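PDB 6RW0: protein angel homolog 2 from Homo sapiens, which removes 2',3'-cyclic phosphates as a phosphatase of the CCR4 deadenylase family and probably binds mRNA 3'-untranslated regions. Local coordinates for residues L245-E257 with S328-H342. Sequence-based numbering, arbitrary orientation. Where two conformers were deposited one is given.
Sequences LYSFIKEGKLNYE and SNLQHHFSLSSVYSH
A two-stranded antiparallel ribbon, 253-255 with 329-331, and the C-terminal end of helix 244-251 join here within the endonuclease/exonuclease/phosphatase fold. Leu254 and Leu330 are the hydrogen-bonded pair of the ribbon, N to O both ways, and Tyr256 N extends the pairing to Ser328 O. Ser328 O lies over one face of the Tyr256 ring, toward its rim, and Ser328 CB makes a CH-pi contact, 4.1 Å from the ring centroid. His332 ties the ribbon to the end of the helix. With CG set between its own backbone N and carbonyl carbon (chi1 70°), the imidazole turns to the helix, and NE2 donates in the ring plane to Ile249 O at 2.9 Å. Gly252 CA sits over one imidazole face, 3.5 Å from the ring centroid, while the CD2 edge meets Phe248 edge-to-face; Leu330 CD1 covers the opposite face of that phenyl. The other ring nitrogen, ND1, accepts from Phe334 N at 3.0 Å, so both nitrogens are used and the ring's rotation is fixed. A leucine in place of His332 would probably leave Phe334 N without this acceptor and Ile249 O without its imidazole donor. Further along, Tyr246 OH and His342 NE2 share a hydrogen bond of 2.7 Å, and Tyr246 OH also accepts from Lys250 NZ, 2.7 Å away.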
loop_
_atom_site.group_PDB
_atom_site.type_symbol
_atom_site.label_atom_id
_atom_site.label_comp_id
_atom_site.label_asym_id
_atom_site.label_seq_id
_atom_site.Cartn_x
_atom_site.Cartn_y
_atom_site.Cartn_z
ATOM N N LEU A 245 -2.495 -1.845 13.849
ATOM C CA LEU A 245 -1.956 -0.925 12.854
ATOM C C LEU A 245 -3.060 -0.377 11.947
ATOM O O LEU A 245 -3.110 0.831 11.680
ATOM C CB LEU A 245 -0.855 -1.634 12.074
ATOM C CG LEU A 245 -0.111 -0.747 11.080
ATOM C CD1 LEU A 245 1.355 -1.156 10.941
ATOM C CD2 LEU A 245 -0.774 -0.733 9.692
ATOM N N TYR A 246 -3.968 -1.239 11.493
ATOM C CA TYR A 246 -5.092 -0.782 10.681
ATOM C C TYR A 246 -5.948 0.212 11.453
ATOM O O TYR A 246 -6.336 1.260 10.919
ATOM C CB TYR A 246 -5.945 -1.981 10.273
ATOM C CG TYR A 246 -7.172 -1.589 9.484
ATOM C CD1 TYR A 246 -7.120 -1.461 8.103
ATOM C CD2 TYR A 246 -8.369 -1.316 10.124
ATOM C CE1 TYR A 246 -8.243 -1.090 7.382
ATOM C CE2 TYR A 246 -9.501 -0.946 9.409
ATOM C CZ TYR A 246 -9.419 -0.830 8.035
ATOM O OH TYR A 246 -10.525 -0.457 7.302
ATOM N N SER A 247 -6.269 -0.114 12.706
ATOM C CA SER A 247 -7.118 0.762 13.504
ATOM C C SER A 247 -6.472 2.123 13.699
ATOM O O SER A 247 -7.160 3.152 13.697
ATOM C CB SER A 247 -7.400 0.105 14.850
ATOM O OG SER A 247 -8.081 -1.126 14.668
ATOM N N PHE A 248 -5.149 2.153 13.880
ATOM C CA PHE A 248 -4.445 3.425 13.999
ATOM C C PHE A 248 -4.661 4.282 12.756
ATOM O O PHE A 248 -4.961 5.479 12.854
ATOM C CB PHE A 248 -2.955 3.176 14.261
ATOM C CG PHE A 248 -2.123 4.430 14.205
ATOM C CD1 PHE A 248 -2.453 5.516 14.987
ATOM C CD2 PHE A 248 -1.029 4.524 13.366
ATOM C CE1 PHE A 248 -1.725 6.686 14.933
ATOM C CE2 PHE A 248 -0.284 5.701 13.317
ATOM C CZ PHE A 248 -0.636 6.771 14.099
ATOM N N ILE A 249 -4.512 3.692 11.569
ATOM C CA ILE A 249 -4.716 4.462 10.345
ATOM C C ILE A 249 -6.130 5.023 10.309
ATOM O O ILE A 249 -6.342 6.208 10.033
ATOM C CB ILE A 249 -4.414 3.605 9.104
ATOM C CG1 ILE A 249 -2.938 3.211 9.095
ATOM C CG2 ILE A 249 -4.767 4.368 7.817
ATOM C CD1 ILE A 249 -2.553 2.215 8.017
ATOM N N LYS A 250 -7.120 4.177 10.585
ATOM C CA LYS A 250 -8.508 4.580 10.418
ATOM C C LYS A 250 -8.960 5.568 11.484
ATOM O O LYS A 250 -9.751 6.476 11.196
ATOM C CB LYS A 250 -9.416 3.353 10.503
ATOM C CG LYS A 250 -9.288 2.354 9.400
ATOM C CD LYS A 250 -9.778 2.894 8.072
ATOM C CE LYS A 250 -11.299 2.983 8.006
ATOM N NZ LYS A 250 -11.995 1.655 8.074
ATOM N N GLU A 251 -8.510 5.393 12.725
ATOM C CA GLU A 251 -9.007 6.209 13.823
ATOM C C GLU A 251 -8.135 7.418 14.129
ATOM O O GLU A 251 -8.626 8.377 14.741
ATOM C CB GLU A 251 -9.156 5.363 15.095
ATOM C CG GLU A 251 -10.039 4.134 14.916
ATOM C CD GLU A 251 -11.440 4.473 14.437
ATOM O OE1 GLU A 251 -11.972 5.531 14.835
ATOM O OE2 GLU A 251 -12.009 3.678 13.659
ATOM N N GLY A 252 -6.870 7.404 13.718
ATOM C CA GLY A 252 -5.964 8.470 14.079
ATOM C C GLY A 252 -5.450 8.399 15.493
ATOM O O GLY A 252 -4.881 9.379 15.981
ATOM N N LYS A 253 -5.649 7.273 16.174
ATOM C CA LYS A 253 -5.176 7.101 17.535
ATOM C C LYS A 253 -4.964 5.618 17.788
ATOM O O LYS A 253 -5.630 4.766 17.192
ATOM C CB LYS A 253 -6.123 7.688 18.586
ATOM C CG LYS A 253 -7.541 7.193 18.551
ATOM C CD LYS A 253 -8.402 8.048 19.489
ATOM C CE LYS A 253 -9.038 7.207 20.590
ATOM N NZ LYS A 253 -9.870 7.999 21.548
ATOM N N LEU A 254 -4.016 5.324 18.671
ATOM C CA LEU A 254 -3.731 3.953 19.072
ATOM C C LEU A 254 -3.140 3.997 20.467
ATOM O O LEU A 254 -2.094 4.617 20.681
ATOM C CB LEU A 254 -2.747 3.268 18.121
ATOM C CG LEU A 254 -2.310 1.864 18.571
ATOM C CD1 LEU A 254 -3.476 0.902 18.572
ATOM C CD2 LEU A 254 -1.200 1.351 17.681
ATOM N N ASN A 255 -3.801 3.334 21.408
ATOM C CA ASN A 255 -3.247 3.101 22.732
ATOM C C ASN A 255 -2.508 1.772 22.658
ATOM O O ASN A 255 -3.130 0.717 22.521
ATOM C CB ASN A 255 -4.370 3.064 23.759
ATOM C CG ASN A 255 -3.859 2.863 25.156
ATOM O OD1 ASN A 255 -2.715 2.460 25.357
ATOM N ND2 ASN A 255 -4.704 3.132 26.138
ATOM N N TYR A 256 -1.190 1.819 22.680
ATOM C CA TYR A 256 -0.348 0.612 22.496
ATOM C C TYR A 256 0.168 0.074 23.833
ATOM O O TYR A 256 1.041 -0.743 23.815
ATOM C CB TYR A 256 0.742 0.874 21.454
ATOM C CG TYR A 256 1.713 1.971 21.783
ATOM C CD1 TYR A 256 2.840 1.711 22.525
ATOM C CD2 TYR A 256 1.516 3.259 21.336
ATOM C CE1 TYR A 256 3.745 2.699 22.830
ATOM C CE2 TYR A 256 2.400 4.269 21.649
ATOM C CZ TYR A 256 3.524 3.985 22.395
ATOM O OH TYR A 256 4.416 4.939 22.733
ATOM N N GLU A 257 -0.372 0.510 24.962
ATOM C CA GLU A 257 0.032 -0.042 26.250
ATOM C C GLU A 257 -0.193 -1.549 26.275
ATOM O O GLU A 257 -1.282 -2.030 25.955
ATOM C CB GLU A 257 -0.791 0.628 27.352
ATOM C CG GLU A 257 -0.461 0.175 28.762
ATOM C CD GLU A 257 -1.321 0.860 29.818
ATOM O OE1 GLU A 257 -2.459 1.271 29.504
ATOM O OE2 GLU A 257 -0.852 0.986 30.968
ATOM N N SER A 328 1.499 6.140 26.302
ATOM C CA SER A 328 1.572 5.072 25.305
ATOM C C SER A 328 0.479 5.216 24.255
ATOM O O SER A 328 -0.304 4.297 24.004
ATOM C CB SER A 328 1.493 3.716 25.992
ATOM O OG SER A 328 0.291 3.603 26.730
ATOM N N ASN A 329 0.424 6.393 23.640
ATOM C CA ASN A 329 -0.560 6.684 22.613
ATOM C C ASN A 329 0.126 7.272 21.396
ATOM O O ASN A 329 1.001 8.134 21.522
ATOM C CB ASN A 329 -1.612 7.657 23.126
ATOM C CG ASN A 329 -2.425 7.070 24.240
ATOM O OD1 ASN A 329 -3.359 6.309 24.001
ATOM N ND2 ASN A 329 -2.056 7.390 25.474
ATOM N N LEU A 330 -0.254 6.770 20.232
ATOM C CA LEU A 330 0.134 7.342 18.961
ATOM C C LEU A 330 -1.080 8.045 18.377
ATOM O O LEU A 330 -2.218 7.612 18.573
ATOM C CB LEU A 330 0.532 6.259 17.971
ATOM C CG LEU A 330 1.920 5.636 18.000
ATOM C CD1 LEU A 330 2.038 4.843 16.685
ATOM C CD2 LEU A 330 2.982 6.683 18.149
ATOM N N GLN A 331 -0.834 9.133 17.654
ATOM C CA GLN A 331 -1.892 9.846 16.959
ATOM C C GLN A 331 -1.384 10.240 15.578
ATOM O O GLN A 331 -0.178 10.287 15.336
ATOM C CB GLN A 331 -2.314 11.106 17.731
ATOM C CG GLN A 331 -2.929 10.843 19.114
ATOM C CD GLN A 331 -1.910 10.671 20.254
ATOM O OE1 GLN A 331 -2.204 10.013 21.253
ATOM N NE2 GLN A 331 -0.736 11.284 20.124
ATOM N N HIS A 332 -2.319 10.505 14.663
ATOM C CA HIS A 332 -2.021 11.244 13.442
ATOM C C HIS A 332 -3.160 12.233 13.234
ATOM O O HIS A 332 -4.216 12.133 13.870
ATOM C CB HIS A 332 -1.752 10.356 12.218
ATOM C CG HIS A 332 -2.954 9.640 11.704
ATOM N ND1 HIS A 332 -4.042 10.293 11.165
ATOM C CD2 HIS A 332 -3.228 8.318 11.623
ATOM C CE1 HIS A 332 -4.943 9.401 10.788
ATOM N NE2 HIS A 332 -4.475 8.197 11.060
ATOM N N HIS A 333 -2.941 13.207 12.346
ATOM C CA HIS A 333 -3.874 14.313 12.177
ATOM C C HIS A 333 -4.732 14.206 10.923
ATOM O O HIS A 333 -5.381 15.192 10.548
ATOM C CB HIS A 333 -3.115 15.640 12.142
ATOM C CG HIS A 333 -2.389 15.953 13.408
ATOM N ND1 HIS A 333 -2.993 15.888 14.642
ATOM C CD2 HIS A 333 -1.112 16.346 13.630
ATOM C CE1 HIS A 333 -2.122 16.236 15.574
ATOM N NE2 HIS A 333 -0.974 16.514 14.986
ATOM N N PHE A 334 -4.767 13.047 10.282
ATOM C CA PHE A 334 -5.549 12.882 9.066
ATOM C C PHE A 334 -6.923 12.302 9.392
ATOM O O PHE A 334 -7.176 11.804 10.488
ATOM C CB PHE A 334 -4.827 11.983 8.062
ATOM C CG PHE A 334 -3.411 12.394 7.781
ATOM C CD1 PHE A 334 -3.116 13.651 7.275
ATOM C CD2 PHE A 334 -2.371 11.520 8.018
ATOM C CE1 PHE A 334 -1.798 14.027 7.019
ATOM C CE2 PHE A 334 -1.054 11.886 7.757
ATOM C CZ PHE A 334 -0.770 13.146 7.264
ATOM N N SER A 335 -7.820 12.372 8.410
ATOM C CA SER A 335 -9.143 11.755 8.476
ATOM C C SER A 335 -9.229 10.826 7.269
ATOM O O SER A 335 -9.586 11.253 6.164
ATOM C CB SER A 335 -10.227 12.809 8.464
ATOM O OG SER A 335 -11.507 12.209 8.506
ATOM N N LEU A 336 -8.879 9.558 7.479
ATOM C CA LEU A 336 -8.743 8.597 6.397
ATOM C C LEU A 336 -9.800 7.508 6.476
ATOM O O LEU A 336 -10.069 6.960 7.549
ATOM C CB LEU A 336 -7.381 7.915 6.458
ATOM C CG LEU A 336 -6.205 8.874 6.356
ATOM C CD1 LEU A 336 -4.884 8.156 6.622
ATOM C CD2 LEU A 336 -6.182 9.528 4.984
ATOM N N SER A 337 -10.373 7.190 5.322
ATOM C CA SER A 337 -11.272 6.065 5.151
ATOM C C SER A 337 -10.596 5.036 4.262
ATOM O O SER A 337 -9.654 5.342 3.533
ATOM C CB SER A 337 -12.570 6.519 4.481
ATOM O OG SER A 337 -13.334 7.334 5.353
ATOM N N SER A 338 -11.094 3.809 4.329
ATOM C CA SER A 338 -10.631 2.728 3.474
ATOM C C SER A 338 -11.620 2.553 2.333
ATOM O O SER A 338 -12.836 2.548 2.549
ATOM C CB SER A 338 -10.530 1.425 4.265
ATOM O OG SER A 338 -10.286 0.316 3.411
ATOM N N VAL A 339 -11.104 2.383 1.117
ATOM C CA VAL A 339 -11.981 2.135 -0.026
ATOM C C VAL A 339 -12.833 0.894 0.209
ATOM O O VAL A 339 -14.044 0.895 -0.040
ATOM C CB VAL A 339 -11.172 2.027 -1.331
ATOM C CG1 VAL A 339 -12.023 1.400 -2.452
ATOM C CG2 VAL A 339 -10.670 3.401 -1.733
ATOM N N TYR A 340 -12.209 -0.187 0.664
ATOM C CA TYR A 340 -12.879 -1.459 0.868
ATOM C C TYR A 340 -13.315 -1.639 2.312
ATOM O O TYR A 340 -12.701 -1.109 3.242
ATOM C CB TYR A 340 -11.947 -2.581 0.440
ATOM C CG TYR A 340 -11.679 -2.570 -1.046
ATOM C CD1 TYR A 340 -12.553 -3.176 -1.921
ATOM C CD2 TYR A 340 -10.573 -1.932 -1.576
ATOM C CE1 TYR A 340 -12.318 -3.182 -3.286
ATOM C CE2 TYR A 340 -10.339 -1.914 -2.940
ATOM C CZ TYR A 340 -11.211 -2.543 -3.791
ATOM O OH TYR A 340 -10.948 -2.532 -5.143
ATOM N N SER A 341 -14.419 -2.371 2.484
ATOM C CA SER A 341 -14.998 -2.621 3.797
ATOM C C SER A 341 -14.577 -3.955 4.407
ATOM O O SER A 341 -14.870 -4.198 5.583
ATOM C CB SER A 341 -16.526 -2.541 3.719
ATOM O OG SER A 341 -17.025 -3.618 2.957
ATOM N N HIS A 342 -13.887 -4.812 3.654
ATOM C CA HIS A 342 -13.142 -5.969 4.134
ATOM C C HIS A 342 -13.993 -7.213 4.375
ATOM O O HIS A 342 -13.426 -8.284 4.586
ATOM C CB HIS A 342 -12.289 -5.671 5.387
ATOM C CG HIS A 342 -11.532 -4.386 5.281
ATOM N ND1 HIS A 342 -10.684 -4.117 4.231
ATOM C CD2 HIS A 342 -11.523 -3.285 6.067
ATOM C CE1 HIS A 342 -10.175 -2.907 4.383
ATOM N NE2 HIS A 342 -10.683 -2.375 5.480
HETATM O O HOH W 1 -8.064 8.617 10.101
HETATM O O HOH W 2 -11.321 7.644 9.744
HETATM O O HOH W 3 -13.470 -0.117 5.711
#